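Local coordinates for chemotaxis protein CheX (Vibrio vulnificus, PDB 6VPW), which probably acts in bacterial chemotaxis as a CheC-like phosphatase, removing the phosphoryl group from the response regulator CheY, at residues 13-16 / 17-21; 33-37 / 38-42. All blocks are in the same frame, centred on the assembly; numbering follows the deposited sequence. Where two conformers were deposited one is given.

Interaction 1 is a stretch of helix 8-23 and interaction 2 the turn that follows strand 28-34, so the two come in series along the chain, the helix first. Their centres lie about 22 Å apart and their nearest atoms about 12 Å, without touching. What they share is strand 137-142 of the six-stranded antiparallel sheet: Leu-15 and Met-16 reach it through Phe-141, while Arg-33, Lys-35, Glu-38 and Ala-40 touch it through Ile-138 or Pro-140. The helix thus packs against the sheet, and the strand after it forms an edge of that sheet within this chain, ending in a charged surface turn.

Interaction 1 of 2, residues 13-16 / 17-21; sequences ASLM and NVLKT
Leu-15 and Leu-19, one helical turn apart, meet through their methyl groups, CD1 of Leu-15 lying 3.8 Å from CD1 of Leu-19, while the backbone between them is bonded in the regular i to i+4 pattern. Their branched apolar ends suit a buried face that meets Val-98, Ile-94 and Phe-141. Four carbonyls are served in succession: Ala-13 O takes the N-H of Asn-17 at 2.8 Å, Ser-14 O that of Val-18, Leu-15 O that of Leu-19 at 3.1 Å, and Met-16 O that of Lys-20. The straightest is the Leu-19 bond, with 165° at the hydrogen.

Asn-17 O is gripped twice, by Thr-21 N at 3.0 Å and by Thr-21 OG1 at 2.8 Å, the two donors arriving from opposite faces of its carbonyl plane. Threonine suits this place because its hydroxyl can return to the preceding turn, satisfying itself where the helix is exposed. The side chain of Asn-17 leans back toward Ala-13, with CG beside its own backbone N (chi1 -66°), which brings ND2 to 3.2 Å from Ala-13 O, at an angle too poor for a bond.

Val-18 turns one methyl onto the turn before it, CG2 being 3.1 Å from Ser-14 O. The hydroxyl of Ser-14 is satisfied by Val-98 O of helix 85-107. Leu-15 and Val-18 also touch Val-98, Leu-19 touches Ile-94, and Leu-15 and Met-16 reach Phe-141 of strand 137-142. Lys-20 instead carries its extended chain away from the turn, as befits an exposed position. With Leu-15 and Leu-19 buried, Asn-17, Lys-20 and Thr-21 exposed, and the buried Ser-14 hydroxyl bonded to the neighbouring helix, this is an amphipathic alpha-helix, packed on a second helix and on the sheet of the CheC-like fold.

Interaction 2 of 2, residues 33-37 / 38-42; sequences RIKKD and EIARG
A two-pronged salt bridge between Arg-33 and Glu-38 closes the surface turn that leaves strand 28-34 and leads toward the short strand 41-42. The arginine grips the carboxylate side-on: NE gives its hydrogen to Glu-38 OE2 at 3.0 Å and NH2 to Glu-38 OE1 at 2.7 Å, each oxygen being met on its syn side, though from somewhat out of the carboxylate plane. Glu-38 CD lies in the guanidinium plane, at its edge, and the two planes are 16° apart. Both side chains begin with CG wedged between backbone N and carbonyl carbon (chi1 50° in Arg-33, 45° in Glu-38) and then run extended, approaching from opposite directions. An arginine and a glutamate are long enough to meet across the turn.

Within that span, CG of Lys-35 packs 4.0 Å from CG of Glu-38, and the fully extended lysine brings NZ 3.9 Å from CB of the small Ala-40. Its ammonium is paired with Glu-151 of strand 148-154. Lys-35, Glu-38 and Ala-40 also rest on Ile-138, whose backbone bond with Arg-33 helps pair strands 28-34 and 137-142; a Lys-35 to Ile-136 bond carries that pairing into the turn.

Interaction 1 of 2, residues 13-16 / 17-21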
loop_
_atom_site.group_PDB
_atom_site.type_symbol
_atom_site.label_atom_id
_atom_site.label_comp_id
_atom_site.label_asym_id
_atom_site.label_seq_id
_atom_site.Cartn_x
_atom_site.Cartn_y
_atom_site.Cartn_z
ATOM N N ALA A 13 -17.941 -1.100 9.484
ATOM C CA ALA A 13 -19.127 -1.946 9.214
ATOM C C ALA A 13 -18.880 -2.830 7.984
ATOM O O ALA A 13 -19.255 -4.027 7.998
ATOM C CB ALA A 13 -20.339 -1.054 9.033
ATOM N N SER A 14 -18.212 -2.272 6.971
ATOM C CA SER A 14 -17.961 -3.021 5.714
ATOM C C SER A 14 -17.057 -4.238 5.960
ATOM O O SER A 14 -17.379 -5.313 5.409
ATOM C CB SER A 14 -17.392 -2.126 4.651
ATOM O OG SER A 14 -17.359 -2.799 3.410
ATOM N N LEU A 15 -15.966 -4.089 6.723
ATOM C CA LEU A 15 -15.088 -5.269 6.983
ATOM C C LEU A 15 -15.880 -6.318 7.773
ATOM O O LEU A 15 -15.781 -7.500 7.450
ATOM C CB LEU A 15 -13.823 -4.879 7.754
ATOM C CG LEU A 15 -12.942 -6.060 8.175
ATOM C CD1 LEU A 15 -12.429 -6.827 6.966
ATOM C CD2 LEU A 15 -11.776 -5.606 9.028
ATOM N N MET A 16 -16.634 -5.884 8.774
ATOM C CA MET A 16 -17.381 -6.877 9.593
ATOM C C MET A 16 -18.428 -7.577 8.728
ATOM O O MET A 16 -18.547 -8.816 8.848
ATOM C CB MET A 16 -18.050 -6.202 10.788
ATOM C CG MET A 16 -17.049 -5.682 11.794
ATOM S SD MET A 16 -17.826 -4.840 13.168
ATOM C CE MET A 16 -18.869 -6.164 13.798
ATOM N N ASN A 17 -19.133 -6.832 7.879
ATOM C CA ASN A 17 -20.202 -7.443 7.038
ATOM C C ASN A 17 -19.608 -8.352 5.963
ATOM O O ASN A 17 -20.242 -9.382 5.658
ATOM C CB ASN A 17 -21.112 -6.369 6.447
ATOM C CG ASN A 17 -21.886 -5.668 7.536
ATOM O OD1 ASN A 17 -22.043 -6.224 8.619
ATOM N ND2 ASN A 17 -22.355 -4.463 7.271
ATOM N N VAL A 18 -18.442 -7.997 5.414
ATOM C CA VAL A 18 -17.817 -8.838 4.356
ATOM C C VAL A 18 -17.423 -10.177 4.992
ATOM O O VAL A 18 -17.752 -11.244 4.404
ATOM C CB VAL A 18 -16.618 -8.129 3.681
ATOM C CG1 VAL A 18 -15.789 -9.090 2.853
ATOM C CG2 VAL A 18 -17.056 -6.956 2.819
ATOM N N LEU A 19 -16.800 -10.140 6.168
ATOM C CA LEU A 19 -16.341 -11.406 6.790
ATOM C C LEU A 19 -17.514 -12.214 7.346
ATOM O O LEU A 19 -17.453 -13.462 7.280
ATOM C CB LEU A 19 -15.312 -11.079 7.868
ATOM C CG LEU A 19 -14.017 -10.465 7.336
ATOM C CD1 LEU A 19 -13.037 -10.246 8.461
ATOM C CD2 LEU A 19 -13.400 -11.333 6.249
ATOM N N LYS A 20 -18.546 -11.547 7.854
ATOM C CA LYS A 20 -19.685 -12.309 8.418
ATOM C C LYS A 20 -20.442 -12.991 7.268
ATOM O O LYS A 20 -20.785 -14.183 7.414
ATOM C CB LYS A 20 -20.563 -11.376 9.255
ATOM C CG LYS A 20 -21.585 -12.068 10.141
ATOM C CD LYS A 20 -22.209 -11.127 11.165
ATOM C CE LYS A 20 -23.207 -11.822 12.069
ATOM N NZ LYS A 20 -23.865 -10.874 13.004
ATOM N N THR A 21 -20.653 -12.285 6.149
ATOM C CA THR A 21 -21.440 -12.859 5.023
ATOM C C THR A 21 -20.606 -13.779 4.123
ATOM O O THR A 21 -21.137 -14.835 3.713
ATOM C CB THR A 21 -22.065 -11.767 4.145
ATOM O OG1 THR A 21 -21.050 -10.960 3.538
ATOM C CG2 THR A 21 -23.027 -10.894 4.919
#

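Interaction 2 of 2, residues 33-37 / 38-42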
loop_
_atom_site.group_PDB
_atom_site.type_symbol
_atom_site.label_atom_id
_atom_site.label_comp_id
_atom_site.label_asym_id
_atom_site.label_seq_id
_atom_site.Cartn_x
_atom_site.Cartn_y
_atom_site.Cartn_z
ATOM N N ARG A 33 -9.729 4.710 17.217
ATOM C CA ARG A 33 -9.056 5.843 17.894
ATOM C C ARG A 33 -8.001 6.428 16.947
ATOM O O ARG A 33 -7.702 5.796 15.888
ATOM C CB ARG A 33 -8.470 5.361 19.228
ATOM C CG ARG A 33 -7.621 4.099 19.117
ATOM C CD ARG A 33 -6.897 3.689 20.394
ATOM N NE ARG A 33 -5.951 2.614 20.093
ATOM C CZ ARG A 33 -6.212 1.307 20.154
ATOM N NH1 ARG A 33 -7.401 0.870 20.537
ATOM N NH2 ARG A 33 -5.272 0.434 19.835
ATOM N N ILE A 34 -7.520 7.628 17.272
ATOM C CA ILE A 34 -6.430 8.253 16.478
ATOM C C ILE A 34 -5.177 7.449 16.793
ATOM O O ILE A 34 -4.877 7.276 17.992
ATOM C CB ILE A 34 -6.260 9.752 16.798
ATOM C CG1 ILE A 34 -7.519 10.547 16.436
ATOM C CG2 ILE A 34 -5.017 10.302 16.105
ATOM C CD1 ILE A 34 -7.471 12.005 16.836
ATOM N N LYS A 35 -4.521 6.927 15.755
ATOM C CA LYS A 35 -3.288 6.140 15.972
ATOM C C LYS A 35 -2.237 7.098 16.523
ATOM O O LYS A 35 -2.233 8.274 16.109
ATOM C CB LYS A 35 -2.836 5.468 14.675
ATOM C CG LYS A 35 -1.605 4.581 14.794
ATOM C CD LYS A 35 -1.307 3.849 13.510
ATOM C CE LYS A 35 -0.047 3.012 13.546
ATOM N NZ LYS A 35 0.139 2.284 12.264
ATOM N N LYS A 36 -1.433 6.620 17.465
ATOM C CA LYS A 36 -0.359 7.465 18.036
ATOM C C LYS A 36 0.949 6.693 17.861
ATOM O O LYS A 36 1.326 6.466 16.693
ATOM C CB LYS A 36 -0.700 7.847 19.480
ATOM C CG LYS A 36 -1.994 8.632 19.632
ATOM C CD LYS A 36 -2.250 9.117 21.043
ATOM C CE LYS A 36 -3.649 9.661 21.235
ATOM N NZ LYS A 36 -4.671 8.604 21.055
ATOM N N ASP A 37 1.584 6.297 18.967
ATOM C CA ASP A 37 2.871 5.551 18.966
ATOM C C ASP A 37 2.587 4.055 19.150
ATOM O O ASP A 37 3.551 3.282 19.245
ATOM C CB ASP A 37 3.776 6.052 20.097
ATOM C CG ASP A 37 3.740 7.559 20.286
ATOM O OD1 ASP A 37 3.141 8.245 19.434
ATOM O OD2 ASP A 37 4.285 8.034 21.305
ATOM N N GLU A 38 1.306 3.680 19.177
ATOM C CA GLU A 38 0.889 2.277 19.461
ATOM C C GLU A 38 1.447 1.281 18.438
ATOM O O GLU A 38 1.615 1.637 17.249
ATOM C CB GLU A 38 -0.636 2.181 19.526
ATOM C CG GLU A 38 -1.350 2.913 18.408
ATOM C CD GLU A 38 -2.851 2.709 18.438
ATOM O OE1 GLU A 38 -3.284 1.541 18.403
ATOM O OE2 GLU A 38 -3.581 3.716 18.558
ATOM N N ILE A 39 1.708 0.061 18.917
ATOM C CA ILE A 39 2.224 -1.042 18.058
ATOM C C ILE A 39 1.058 -1.554 17.210
ATOM O O ILE A 39 -0.014 -1.830 17.790
ATOM C CB ILE A 39 2.845 -2.165 18.914
ATOM C CG1 ILE A 39 3.900 -1.624 19.885
ATOM C CG2 ILE A 39 3.400 -3.268 18.020
ATOM C CD1 ILE A 39 4.435 -2.657 20.856
ATOM N N ALA A 40 1.262 -1.650 15.897
ATOM C CA ALA A 40 0.234 -2.152 14.956
ATOM C C ALA A 40 0.919 -3.084 13.946
ATOM O O ALA A 40 1.335 -2.606 12.870
ATOM C CB ALA A 40 -0.456 -0.993 14.282
ATOM N N ARG A 41 1.007 -4.376 14.277
ATOM C CA ARG A 41 1.706 -5.344 13.396
ATOM C C ARG A 41 0.733 -6.401 12.860
ATOM O O ARG A 41 -0.280 -6.683 13.525
ATOM C CB ARG A 41 2.854 -5.979 14.183
ATOM C CG ARG A 41 3.937 -4.987 14.578
ATOM C CD ARG A 41 4.947 -5.575 15.539
ATOM N NE ARG A 41 5.749 -6.615 14.915
ATOM C CZ ARG A 41 6.551 -7.446 15.573
ATOM N NH1 ARG A 41 6.649 -7.382 16.889
ATOM N NH2 ARG A 41 7.241 -8.356 14.911
ATOM N N GLY A 42 1.077 -6.997 11.721
ATOM C CA GLY A 42 0.277 -8.077 11.125
ATOM C C GLY A 42 1.121 -8.906 10.179
ATOM O O GLY A 42 2.307 -8.568 10.001
#